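Local atomic coordinates of choline dehydrogenase and related flavoproteins (Aspergillus oryzae, PDB entry 3Q9T), a protein that acts as a formate oxidase of the glucose-methanol-choline oxidoreductase family, carrying 8-formyl-FAD at its catalytic site. Residues Gly41-Ile46 against Gly87-Gly92; Ile46-Thr51 against Ser61-Ala66; Ser53-Leu58 against Gly206-Ser211. All coordinates share one frame; numbering follows the deposited sequence.

Contact 1 of 3, residues Gly41-Ile46 against Gly87-Gly92; sequences GNPEDI and GKTLGG. With FAY ([(2R,3S,4R,5R)-5-(6-amino-9H-purin-9-yl)-3,4-dihydroxytetrahydrofuran-2-yl]methyl (2R,3S,4S)-5-(8-formyl-7-methyl-2,4-dioxo-3,4-dihydrobenzo[g]pteridin-10(2H)-yl)-2,3,4-trihydroxypentyl dihydrogen diphosphate), chain D.
The pyrrolidine ring of Pro-43 lies against the backbone and the first side-chain carbon of Leu-90, its CD 3.8 Å from Leu-90 CB. The next ring atom, Pro-43 CG, sits 3.6 Å from the carbonyl oxygen Leu-90 O, and CB reaches on toward the hydroxyl of Thr-89, with Pro-43 CB 3.8 Å from Thr-89 OG1. One edge of the proline thus rides along the Thr-89 to Leu-90 backbone. Phe-212 and Ile-49 of helix 47-50 also touch Pro-43. The isobutyl group of Leu-90 leaves the proline and runs back to the start of the first segment: with CG trans to the backbone N (chi1 -172°), its CD2 comes to 3.6 Å from Gly-41 O. No hydrogen bond crosses between the segments, and the contact is held by van der Waals packing in a buried setting. Residues 87-92 form part of the FAD-binding loop of this GMC oxidoreductase, and Thr-89 to Gly-92 make a type II beta turn closed by Gly-92 N to Thr-89 O. This turn meets the adenosine ribose of the 8-formyl-FAD, where Gly-92 CA is 3.2 Å from FAY O3B. Thr-89 turns its hydroxyl the other way, toward the proline, and OG1 donates to Leu-90 O at 3.1 Å, a bond tilted 25° from the carbonyl plane. Leu-90 O also takes a hydrogen bond from Ser-95 OG. Across the contact, residues 43-45 form a short 3-10 turn. At its outer side Asn-42 ND2 donates to Asp-45 OD2 at 3.2 Å, approaching on the anti side of the carboxylate.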
loop_
_atom_site.group_PDB
_atom_site.type_symbol
_atom_site.label_atom_id
_atom_site.label_comp_id
_atom_site.label_asym_id
_atom_site.label_seq_id
_atom_site.Cartn_x
_atom_site.Cartn_y
_atom_site.Cartn_z
ATOM N N GLY A 41 12.924 -0.852 -30.428
ATOM C CA GLY A 41 13.295 -1.968 -31.269
ATOM C C GLY A 41 14.773 -2.278 -31.221
ATOM O O GLY A 41 15.195 -3.314 -31.726
ATOM N N ASN A 42 15.555 -1.381 -30.618
ATOM C CA ASN A 42 17.011 -1.497 -30.608
ATOM C C ASN A 42 17.626 -1.596 -29.202
ATOM O O ASN A 42 18.473 -0.775 -28.838
ATOM C CB ASN A 42 17.625 -0.288 -31.320
ATOM C CG ASN A 42 17.256 1.028 -30.640
ATOM O OD1 ASN A 42 16.188 1.136 -30.044
ATOM N ND2 ASN A 42 18.140 2.026 -30.721
ATOM N N PRO A 43 17.199 -2.587 -28.406
ATOM C CA PRO A 43 17.757 -2.742 -27.049
ATOM C C PRO A 43 19.268 -2.911 -27.029
ATOM O O PRO A 43 19.899 -2.407 -26.103
ATOM C CB PRO A 43 17.099 -4.032 -26.533
ATOM C CG PRO A 43 16.614 -4.746 -27.762
ATOM C CD PRO A 43 16.203 -3.631 -28.708
ATOM N N GLU A 44 19.839 -3.609 -28.015
ATOM C CA GLU A 44 21.282 -3.832 -28.026
ATOM C C GLU A 44 22.057 -2.521 -28.087
ATOM O O GLU A 44 23.234 -2.490 -27.776
ATOM C CB GLU A 44 21.708 -4.771 -29.165
ATOM C CG GLU A 44 21.212 -6.200 -29.008
ATOM C CD GLU A 44 21.613 -7.095 -30.168
ATOM O OE1 GLU A 44 22.796 -7.484 -30.257
ATOM O OE2 GLU A 44 20.738 -7.410 -30.997
ATOM N N ASP A 45 21.384 -1.433 -28.458
ATOM C CA ASP A 45 22.020 -0.114 -28.483
ATOM C C ASP A 45 21.968 0.631 -27.137
ATOM O O ASP A 45 22.468 1.755 -27.036
ATOM C CB ASP A 45 21.364 0.778 -29.535
ATOM C CG ASP A 45 21.651 0.332 -30.949
ATOM O OD1 ASP A 45 22.597 -0.469 -31.160
ATOM O OD2 ASP A 45 20.928 0.811 -31.849
ATOM N N ILE A 46 21.336 0.035 -26.125
ATOM C CA ILE A 46 21.162 0.709 -24.834
ATOM C C ILE A 46 22.087 0.122 -23.757
ATOM O O ILE A 46 21.885 -0.996 -23.313
ATOM C CB ILE A 46 19.699 0.619 -24.335
ATOM C CG1 ILE A 46 18.718 0.998 -25.451
ATOM C CG2 ILE A 46 19.492 1.529 -23.129
ATOM C CD1 ILE A 46 18.787 2.456 -25.867
ATOM N N GLY A 87 9.426 -5.763 -18.485
ATOM C CA GLY A 87 10.158 -5.183 -19.598
ATOM C C GLY A 87 9.262 -4.581 -20.683
ATOM O O GLY A 87 8.323 -5.215 -21.159
ATOM N N LYS A 88 9.560 -3.347 -21.063
ATOM C CA LYS A 88 8.875 -2.659 -22.147
ATOM C C LYS A 88 9.943 -2.267 -23.162
ATOM O O LYS A 88 10.592 -1.212 -23.038
ATOM C CB LYS A 88 8.132 -1.424 -21.619
ATOM C CG LYS A 88 7.123 -0.857 -22.572
ATOM C CD LYS A 88 6.404 0.337 -21.972
ATOM C CE LYS A 88 5.707 1.131 -23.061
ATOM N NZ LYS A 88 4.939 2.268 -22.506
ATOM N N THR A 89 10.131 -3.151 -24.144
ATOM C CA THR A 89 11.269 -3.126 -25.051
ATOM C C THR A 89 11.355 -4.469 -25.747
ATOM O O THR A 89 10.929 -5.483 -25.194
ATOM C CB THR A 89 12.614 -2.904 -24.321
ATOM O OG1 THR A 89 13.699 -3.049 -25.256
ATOM C CG2 THR A 89 12.801 -3.918 -23.192
ATOM N N LEU A 90 11.882 -4.488 -26.966
ATOM C CA LEU A 90 12.111 -5.765 -27.635
ATOM C C LEU A 90 12.885 -6.602 -26.631
ATOM O O LEU A 90 13.798 -6.095 -25.960
ATOM C CB LEU A 90 12.927 -5.584 -28.919
ATOM C CG LEU A 90 13.063 -6.843 -29.785
ATOM C CD1 LEU A 90 11.696 -7.337 -30.279
ATOM C CD2 LEU A 90 13.979 -6.590 -30.962
ATOM N N GLY A 91 12.498 -7.864 -26.491
ATOM C CA GLY A 91 13.110 -8.723 -25.492
ATOM C C GLY A 91 12.301 -8.751 -24.209
ATOM O O GLY A 91 12.482 -9.625 -23.368
ATOM N N GLY A 92 11.401 -7.790 -24.058
ATOM C CA GLY A 92 10.513 -7.769 -22.916
ATOM C C GLY A 92 11.282 -7.845 -21.613
ATOM O O GLY A 92 12.310 -7.189 -21.437
HETATM P P FAY D . 7.338 -13.372 -21.059
HETATM N N1 FAY D . 13.546 -14.926 -14.259
HETATM C C2 FAY D . 14.737 -15.645 -14.184
HETATM O O2 FAY D . 14.804 -16.775 -14.653
HETATM N N3 FAY D . 15.929 -14.969 -14.037
HETATM C C4 FAY D . 15.921 -13.749 -13.407
HETATM O O4 FAY D . 16.864 -13.496 -12.633
HETATM N N5 FAY D . 14.689 -11.780 -12.857
HETATM C C6 FAY D . 13.722 -9.641 -12.770
HETATM C C7 FAY D . 12.738 -8.736 -13.130
HETATM C C8 FAY D . 11.656 -9.168 -13.903
HETATM O O8 FAY D . 9.890 -8.446 -15.263
HETATM C C9 FAY D . 11.645 -10.476 -14.406
HETATM P PA FAY D . 7.692 -10.582 -21.379
HETATM C "C1'" FAY D . 11.382 -13.281 -15.245
HETATM C C10 FAY D . 13.512 -13.607 -13.874
HETATM N N10 FAY D . 12.475 -12.772 -14.301
HETATM N N1A FAY D . 1.098 -3.753 -26.807
HETATM O O1A FAY D . 7.405 -9.448 -20.453
HETATM C C1B FAY D . 5.063 -6.548 -24.799
HETATM O O1P FAY D . 7.673 -13.704 -22.494
HETATM C "C2'" FAY D . 11.831 -13.239 -16.724
HETATM O "O2'" FAY D . 12.446 -12.019 -16.937
HETATM C C2A FAY D . 2.297 -4.073 -27.415
HETATM O O2A FAY D . 9.142 -10.954 -21.457
HETATM C C2B FAY D . 6.003 -6.137 -23.680
HETATM O O2B FAY D . 6.612 -4.877 -23.896
HETATM O O2P FAY D . 6.207 -14.245 -20.546
HETATM C "C3'" FAY D . 10.850 -13.528 -17.907
HETATM O "O3'" FAY D . 11.008 -12.696 -19.054
HETATM N N3A FAY D . 3.248 -4.823 -26.742
HETATM C C3B FAY D . 7.024 -7.253 -23.724
HETATM O O3B FAY D . 7.964 -6.961 -24.728
HETATM O O3P FAY D . 6.821 -11.849 -20.958
HETATM C "C4'" FAY D . 9.384 -13.523 -17.554
HETATM O "O4'" FAY D . 9.260 -14.361 -16.408
HETATM C C4A FAY D . 2.995 -5.250 -25.478
HETATM C C4B FAY D . 6.231 -8.446 -24.196
HETATM O O4B FAY D . 5.007 -7.950 -24.712
HETATM C C4X FAY D . 14.691 -13.070 -13.324
HETATM C "C5'" FAY D . 8.528 -14.027 -18.742
HETATM O "O5'" FAY D . 8.626 -13.436 -20.046
HETATM C C5A FAY D . 1.789 -4.945 -24.854
HETATM C C5B FAY D . 5.992 -9.433 -23.070
HETATM O O5B FAY D . 7.186 -10.147 -22.863
HETATM C C5X FAY D . 13.586 -10.989 -13.091
HETATM C C6A FAY D . 0.830 -4.184 -25.519
HETATM N N6A FAY D . -0.287 -3.806 -24.883
HETATM N N7A FAY D . 1.808 -5.495 -23.622
HETATM C C7M FAY D . 12.778 -7.359 -12.512
HETATM C C8A FAY D . 2.977 -6.147 -23.448
HETATM C C8M FAY D . 10.848 -8.136 -14.591
HETATM C C9A FAY D . 12.577 -11.416 -13.969
HETATM N N9A FAY D . 3.720 -5.998 -24.583
#

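Contact 2 of 3, residues Ile46-Thr51 against Ser61-Ala66; sequences IPEITT and SKYDWA. With FAY ([(2R,3S,4R,5R)-5-(6-amino-9H-purin-9-yl)-3,4-dihydroxytetrahydrofuran-2-yl]methyl (2R,3S,4S)-5-(8-formyl-7-methyl-2,4-dioxo-3,4-dihydrobenzo[g]pteridin-10(2H)-yl)-2,3,4-trihydroxypentyl dihydrogen diphosphate), chain D.
The phenol ring of Tyr-63 points at helix 47-50 and is met from several directions. Over one face stands the tip of Ile-49, whose CD1 lies 4.2 Å from the ring centroid and only 10° off its normal, a CH-pi contact. Lys-62 CG covers the opposite face, so the ring is sandwiched between aliphatic carbons. Ile-46 comes head-on at the hydroxyl end: CD1 is 3.3 Å from Tyr-63 OH, while Ile-46 CG2, anti to its backbone nitrogen, approaches the ring obliquely, 3.8 Å from Tyr-63 CE2. Residues 61-64 form a type I beta turn, with an ST turn at Ser-61, where OG accepts from Tyr-63 N; an Asx turn at Asp-64 follows, and the segment leads into the FAD site. There Trp-65 NE1 makes a weak hydrogen bond, 3.2 Å, to the ribose oxygen FAY O2B, which lies in the plane of the indole at its edge. Glu-48 crosses Tyr-63 at about a right angle, its side chain bent at chi2 (89°), with carboxylate and ring planes 53° apart; its OE2 meets the ring at the edge, 3.9 Å from Tyr-63 CE2. A water in the ring plane links the two, donating to Glu-48 OE2 at 3.0 Å and hydrogen-bonded to Tyr-63 OH at 2.7 Å.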
loop_
_atom_site.group_PDB
_atom_site.type_symbol
_atom_site.label_atom_id
_atom_site.label_comp_id
_atom_site.label_asym_id
_atom_site.label_seq_id
_atom_site.Cartn_x
_atom_site.Cartn_y
_atom_site.Cartn_z
ATOM N N ILE A 46 21.336 0.035 -26.125
ATOM C CA ILE A 46 21.162 0.709 -24.834
ATOM C C ILE A 46 22.087 0.122 -23.757
ATOM O O ILE A 46 21.885 -0.996 -23.313
ATOM C CB ILE A 46 19.699 0.619 -24.335
ATOM C CG1 ILE A 46 18.718 0.998 -25.451
ATOM C CG2 ILE A 46 19.492 1.529 -23.129
ATOM C CD1 ILE A 46 18.787 2.456 -25.867
ATOM N N PRO A 47 23.118 0.876 -23.351
ATOM C CA PRO A 47 24.077 0.389 -22.349
ATOM C C PRO A 47 23.416 -0.205 -21.101
ATOM O O PRO A 47 23.786 -1.298 -20.699
ATOM C CB PRO A 47 24.871 1.649 -21.984
ATOM C CG PRO A 47 24.812 2.493 -23.226
ATOM C CD PRO A 47 23.456 2.223 -23.844
ATOM N N GLU A 48 22.459 0.501 -20.509
ATOM C CA GLU A 48 21.781 0.014 -19.316
ATOM C C GLU A 48 21.093 -1.337 -19.549
ATOM O O GLU A 48 20.884 -2.104 -18.617
ATOM C CB GLU A 48 20.752 1.033 -18.817
ATOM C CG GLU A 48 21.173 2.474 -18.953
ATOM C CD GLU A 48 20.777 3.070 -20.294
ATOM O OE1 GLU A 48 21.633 3.105 -21.212
ATOM O OE2 GLU A 48 19.605 3.499 -20.427
ATOM N N ILE A 49 20.725 -1.632 -20.788
ATOM C CA ILE A 49 20.168 -2.950 -21.084
ATOM C C ILE A 49 21.259 -4.000 -21.247
ATOM O O ILE A 49 21.154 -5.109 -20.693
ATOM C CB ILE A 49 19.250 -2.933 -22.332
ATOM C CG1 ILE A 49 17.903 -2.297 -21.975
ATOM C CG2 ILE A 49 19.026 -4.349 -22.862
ATOM C CD1 ILE A 49 16.991 -2.031 -23.176
ATOM N N THR A 50 22.320 -3.655 -21.980
ATOM C CA THR A 50 23.329 -4.662 -22.333
ATOM C C THR A 50 24.318 -4.944 -21.204
ATOM O O THR A 50 24.966 -6.000 -21.177
ATOM C CB THR A 50 24.076 -4.319 -23.628
ATOM O OG1 THR A 50 24.740 -3.052 -23.492
ATOM C CG2 THR A 50 23.094 -4.259 -24.799
ATOM N N THR A 51 24.410 -3.999 -20.275
ATOM C CA THR A 51 25.353 -4.063 -19.152
ATOM C C THR A 51 24.752 -4.712 -17.909
ATOM O O THR A 51 23.898 -4.115 -17.258
ATOM C CB THR A 51 25.753 -2.656 -18.743
ATOM O OG1 THR A 51 26.258 -1.958 -19.889
ATOM C CG2 THR A 51 26.791 -2.702 -17.628
ATOM N N SER A 61 12.640 2.933 -15.150
ATOM C CA SER A 61 13.204 3.598 -16.330
ATOM C C SER A 61 12.182 3.577 -17.455
ATOM O O SER A 61 11.073 3.063 -17.291
ATOM C CB SER A 61 14.499 2.915 -16.788
ATOM O OG SER A 61 14.229 1.641 -17.356
ATOM N N LYS A 62 12.553 4.114 -18.610
ATOM C CA LYS A 62 11.628 4.109 -19.737
ATOM C C LYS A 62 11.349 2.686 -20.237
ATOM O O LYS A 62 10.380 2.469 -20.954
ATOM C CB LYS A 62 12.141 4.981 -20.887
ATOM C CG LYS A 62 13.335 4.409 -21.630
ATOM C CD LYS A 62 13.609 5.206 -22.910
ATOM C CE LYS A 62 12.509 4.988 -23.953
ATOM N NZ LYS A 62 12.962 5.299 -25.350
ATOM N N TYR A 63 12.193 1.727 -19.849
ATOM C CA TYR A 63 12.040 0.343 -20.305
ATOM C C TYR A 63 11.201 -0.507 -19.343
ATOM O O TYR A 63 11.168 -1.730 -19.446
ATOM C CB TYR A 63 13.421 -0.278 -20.588
ATOM C CG TYR A 63 14.257 0.664 -21.427
ATOM C CD1 TYR A 63 13.894 0.936 -22.740
ATOM C CD2 TYR A 63 15.355 1.335 -20.890
ATOM C CE1 TYR A 63 14.609 1.819 -23.501
ATOM C CE2 TYR A 63 16.089 2.210 -21.648
ATOM C CZ TYR A 63 15.704 2.446 -22.962
ATOM O OH TYR A 63 16.401 3.316 -23.750
ATOM N N ASP A 64 10.501 0.160 -18.427
ATOM C CA ASP A 64 9.711 -0.527 -17.414
ATOM C C ASP A 64 8.237 -0.105 -17.459
ATOM O O ASP A 64 7.920 1.060 -17.229
ATOM C CB ASP A 64 10.295 -0.232 -16.024
ATOM C CG ASP A 64 9.579 -0.968 -14.914
ATOM O OD1 ASP A 64 8.578 -1.665 -15.203
ATOM O OD2 ASP A 64 10.015 -0.838 -13.747
ATOM N N TRP A 65 7.346 -1.062 -17.718
ATOM C CA TRP A 65 5.909 -0.833 -17.618
ATOM C C TRP A 65 5.554 -0.186 -16.281
ATOM O O TRP A 65 4.660 0.641 -16.210
ATOM C CB TRP A 65 5.118 -2.133 -17.801
ATOM C CG TRP A 65 5.145 -2.664 -19.213
ATOM C CD1 TRP A 65 6.007 -3.604 -19.732
ATOM C CD2 TRP A 65 4.280 -2.280 -20.288
ATOM N NE1 TRP A 65 5.720 -3.828 -21.058
ATOM C CE2 TRP A 65 4.673 -3.024 -21.429
ATOM C CE3 TRP A 65 3.209 -1.381 -20.399
ATOM C CZ2 TRP A 65 4.028 -2.899 -22.660
ATOM C CZ3 TRP A 65 2.567 -1.259 -21.622
ATOM C CH2 TRP A 65 2.978 -2.015 -22.735
ATOM N N ALA A 66 6.262 -0.588 -15.233
ATOM C CA ALA A 66 6.125 0.005 -13.910
ATOM C C ALA A 66 4.680 -0.038 -13.421
ATOM O O ALA A 66 4.138 0.960 -12.960
ATOM C CB ALA A 66 6.686 1.444 -13.886
HETATM P P FAY D . 7.338 -13.372 -21.059
HETATM N N1 FAY D . 13.546 -14.926 -14.259
HETATM C C2 FAY D . 14.737 -15.645 -14.184
HETATM O O2 FAY D . 14.804 -16.775 -14.653
HETATM N N3 FAY D . 15.929 -14.969 -14.037
HETATM C C4 FAY D . 15.921 -13.749 -13.407
HETATM O O4 FAY D . 16.864 -13.496 -12.633
HETATM N N5 FAY D . 14.689 -11.780 -12.857
HETATM C C6 FAY D . 13.722 -9.641 -12.770
HETATM C C7 FAY D . 12.738 -8.736 -13.130
HETATM C C8 FAY D . 11.656 -9.168 -13.903
HETATM O O8 FAY D . 9.890 -8.446 -15.263
HETATM C C9 FAY D . 11.645 -10.476 -14.406
HETATM P PA FAY D . 7.692 -10.582 -21.379
HETATM C "C1'" FAY D . 11.382 -13.281 -15.245
HETATM C C10 FAY D . 13.512 -13.607 -13.874
HETATM N N10 FAY D . 12.475 -12.772 -14.301
HETATM N N1A FAY D . 1.098 -3.753 -26.807
HETATM O O1A FAY D . 7.405 -9.448 -20.453
HETATM C C1B FAY D . 5.063 -6.548 -24.799
HETATM O O1P FAY D . 7.673 -13.704 -22.494
HETATM C "C2'" FAY D . 11.831 -13.239 -16.724
HETATM O "O2'" FAY D . 12.446 -12.019 -16.937
HETATM C C2A FAY D . 2.297 -4.073 -27.415
HETATM O O2A FAY D . 9.142 -10.954 -21.457
HETATM C C2B FAY D . 6.003 -6.137 -23.680
HETATM O O2B FAY D . 6.612 -4.877 -23.896
HETATM O O2P FAY D . 6.207 -14.245 -20.546
HETATM C "C3'" FAY D . 10.850 -13.528 -17.907
HETATM O "O3'" FAY D . 11.008 -12.696 -19.054
HETATM N N3A FAY D . 3.248 -4.823 -26.742
HETATM C C3B FAY D . 7.024 -7.253 -23.724
HETATM O O3B FAY D . 7.964 -6.961 -24.728
HETATM O O3P FAY D . 6.821 -11.849 -20.958
HETATM C "C4'" FAY D . 9.384 -13.523 -17.554
HETATM O "O4'" FAY D . 9.260 -14.361 -16.408
HETATM C C4A FAY D . 2.995 -5.250 -25.478
HETATM C C4B FAY D . 6.231 -8.446 -24.196
HETATM O O4B FAY D . 5.007 -7.950 -24.712
HETATM C C4X FAY D . 14.691 -13.070 -13.324
HETATM C "C5'" FAY D . 8.528 -14.027 -18.742
HETATM O "O5'" FAY D . 8.626 -13.436 -20.046
HETATM C C5A FAY D . 1.789 -4.945 -24.854
HETATM C C5B FAY D . 5.992 -9.433 -23.070
HETATM O O5B FAY D . 7.186 -10.147 -22.863
HETATM C C5X FAY D . 13.586 -10.989 -13.091
HETATM C C6A FAY D . 0.830 -4.184 -25.519
HETATM N N6A FAY D . -0.287 -3.806 -24.883
HETATM N N7A FAY D . 1.808 -5.495 -23.622
HETATM C C7M FAY D . 12.778 -7.359 -12.512
HETATM C C8A FAY D . 2.977 -6.147 -23.448
HETATM C C8M FAY D . 10.848 -8.136 -14.591
HETATM C C9A FAY D . 12.577 -11.416 -13.969
HETATM N N9A FAY D . 3.720 -5.998 -24.583
HETATM O O HOH W 1 18.153 4.992 -22.607
#

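Contact 3 of 3, residues Ser53-Leu58 against Gly206-Ser211; sequences SSAMDL and GQRSGS
Van der Waals contact alone joins the two segments directly, and it is made by one end of Arg-208. The methyl group of Ala-55 meets the guanidinium at its edge, near the plane, with Ala-55 CB 3.6 Å from Arg-208 NH2. Leu-58, three residues on along the same 3-10 turn, approaches that nitrogen obliquely, its CD1 4.1 Å from Arg-208 NH2. Leu-58 and Arg-208 extend toward each other from opposite directions. The arginine runs out from the short strand 207-208 with CG trans to the backbone N (chi1 176°) and bends at chi3 (-70°), which turns the guanidinium toward the loop. Strand 207-208 pairs antiparallel with strand 195-204 in the large mixed sheet of this GMC oxidoreductase, whereas residues 53-58 belong to the loop after helix 47-50.

Polar interactions of the guanidinium reach beyond the two segments. Arg-208 NE donates to Ile-49 O of helix 47-50 and NH1 to the carbonyl oxygen of Asn-97, which with Tyr-98 is among the FAD-binding residues. Ala-55 in turn touches Tyr-98. Within residues 53-58, whose Ala-55 and Leu-58 both point toward the arginine segment, Leu-58 N donates to Ala-55 O at 2.8 Å.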
loop_
_atom_site.group_PDB
_atom_site.type_symbol
_atom_site.label_atom_id
_atom_site.label_comp_id
_atom_site.label_asym_id
_atom_site.label_seq_id
_atom_site.Cartn_x
_atom_site.Cartn_y
_atom_site.Cartn_z
ATOM N N SER A 53 25.426 -5.121 -14.814
ATOM C CA SER A 53 25.419 -4.512 -13.480
ATOM C C SER A 53 24.421 -3.365 -13.362
ATOM O O SER A 53 24.160 -2.883 -12.265
ATOM C CB SER A 53 26.823 -4.056 -13.041
ATOM O OG SER A 53 27.326 -2.989 -13.827
ATOM N N SER A 54 23.869 -2.939 -14.494
ATOM C CA SER A 54 22.890 -1.858 -14.530
ATOM C C SER A 54 21.447 -2.349 -14.365
ATOM O O SER A 54 20.537 -1.533 -14.257
ATOM C CB SER A 54 22.977 -1.100 -15.858
ATOM O OG SER A 54 24.118 -0.273 -15.923
ATOM N N ALA A 55 21.241 -3.666 -14.362
ATOM C CA ALA A 55 19.883 -4.244 -14.362
ATOM C C ALA A 55 18.908 -3.573 -13.391
ATOM O O ALA A 55 17.851 -3.080 -13.804
ATOM C CB ALA A 55 19.934 -5.744 -14.109
ATOM N N MET A 56 19.262 -3.558 -12.109
ATOM C CA MET A 56 18.402 -2.962 -11.090
ATOM C C MET A 56 18.033 -1.511 -11.389
ATOM O O MET A 56 16.916 -1.080 -11.108
ATOM C CB MET A 56 19.005 -3.130 -9.687
ATOM C CG MET A 56 19.084 -4.586 -9.308
ATOM S SD MET A 56 19.530 -4.976 -7.610
ATOM C CE MET A 56 21.306 -4.748 -7.694
ATOM N N ASP A 57 18.950 -0.772 -11.999
ATOM C CA ASP A 57 18.666 0.604 -12.369
ATOM C C ASP A 57 17.573 0.716 -13.425
ATOM O O ASP A 57 17.081 1.806 -13.657
ATOM C CB ASP A 57 19.923 1.293 -12.915
ATOM C CG ASP A 57 21.013 1.453 -11.868
ATOM O OD1 ASP A 57 20.682 1.689 -10.684
ATOM O OD2 ASP A 57 22.208 1.347 -12.238
ATOM N N LEU A 58 17.219 -0.386 -14.091
ATOM C CA LEU A 58 16.158 -0.357 -15.111
ATOM C C LEU A 58 14.742 -0.259 -14.524
ATOM O O LEU A 58 13.783 0.013 -15.255
ATOM C CB LEU A 58 16.235 -1.573 -16.041
ATOM C CG LEU A 58 17.458 -1.673 -16.950
ATOM C CD1 LEU A 58 17.548 -3.072 -17.549
ATOM C CD2 LEU A 58 17.451 -0.606 -18.037
ATOM N N GLY A 206 30.357 -10.528 -20.228
ATOM C CA GLY A 206 29.835 -9.301 -19.630
ATOM C C GLY A 206 28.772 -8.566 -20.438
ATOM O O GLY A 206 28.566 -7.367 -20.288
ATOM N N GLN A 207 28.094 -9.286 -21.313
ATOM C CA GLN A 207 26.979 -8.709 -22.044
ATOM C C GLN A 207 25.720 -9.488 -21.711
ATOM O O GLN A 207 25.771 -10.706 -21.572
ATOM C CB GLN A 207 27.246 -8.751 -23.558
ATOM C CG GLN A 207 28.344 -7.796 -24.037
ATOM C CD GLN A 207 27.801 -6.653 -24.877
ATOM O OE1 GLN A 207 28.243 -5.506 -24.749
ATOM N NE2 GLN A 207 26.835 -6.960 -25.743
ATOM N N ARG A 208 24.592 -8.792 -21.592
ATOM C CA ARG A 208 23.315 -9.459 -21.383
ATOM C C ARG A 208 22.878 -10.275 -22.599
ATOM O O ARG A 208 23.018 -9.835 -23.727
ATOM C CB ARG A 208 22.214 -8.444 -21.068
ATOM C CG ARG A 208 20.827 -9.090 -20.926
ATOM C CD ARG A 208 19.704 -8.043 -20.906
ATOM N NE ARG A 208 19.692 -7.246 -19.678
ATOM C CZ ARG A 208 19.144 -7.648 -18.528
ATOM N NH1 ARG A 208 18.556 -8.845 -18.441
ATOM N NH2 ARG A 208 19.158 -6.843 -17.474
ATOM N N SER A 209 22.313 -11.449 -22.349
ATOM C CA SER A 209 21.732 -12.278 -23.401
ATOM C C SER A 209 20.216 -12.211 -23.317
ATOM O O SER A 209 19.603 -12.939 -22.527
ATOM C CB SER A 209 22.169 -13.740 -23.248
ATOM O OG SER A 209 23.575 -13.850 -23.136
ATOM N N GLY A 210 19.623 -11.334 -24.124
ATOM C CA GLY A 210 18.183 -11.179 -24.196
ATOM C C GLY A 210 17.550 -11.898 -25.378
ATOM O O GLY A 210 18.241 -12.300 -26.323
ATOM N N SER A 211 16.228 -12.051 -25.327
ATOM C CA SER A 211 15.493 -12.776 -26.360
ATOM C C SER A 211 15.568 -12.080 -27.732
ATOM O O SER A 211 15.300 -12.696 -28.767
ATOM C CB SER A 211 14.036 -12.999 -25.920
ATOM O OG SER A 211 13.234 -11.833 -26.107
#

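Contacts 1 and 3 are buried; contact 2 is only partly so, and a water joins its glutamate and tyrosine. Contacts 1 and 2 share Ile-46, and the second is nested in the chain loop closed by the first; their second segments both line the adenosine side of the flavin cofactor and are tied by Lys-88 N to Tyr-63 O. Contact 3 joins segments some 150 residues apart in sequence, and helix 47-50 links it to contact 2 through Ile-49 O and Thr-50 O, bonded to Arg-208. The chemistry differs accordingly: proline against backbone in contact 1, an aromatic ring between aliphatic groups in contact 2, and a guanidinium against the apolar side chains of an alanine and a leucine in contact 3.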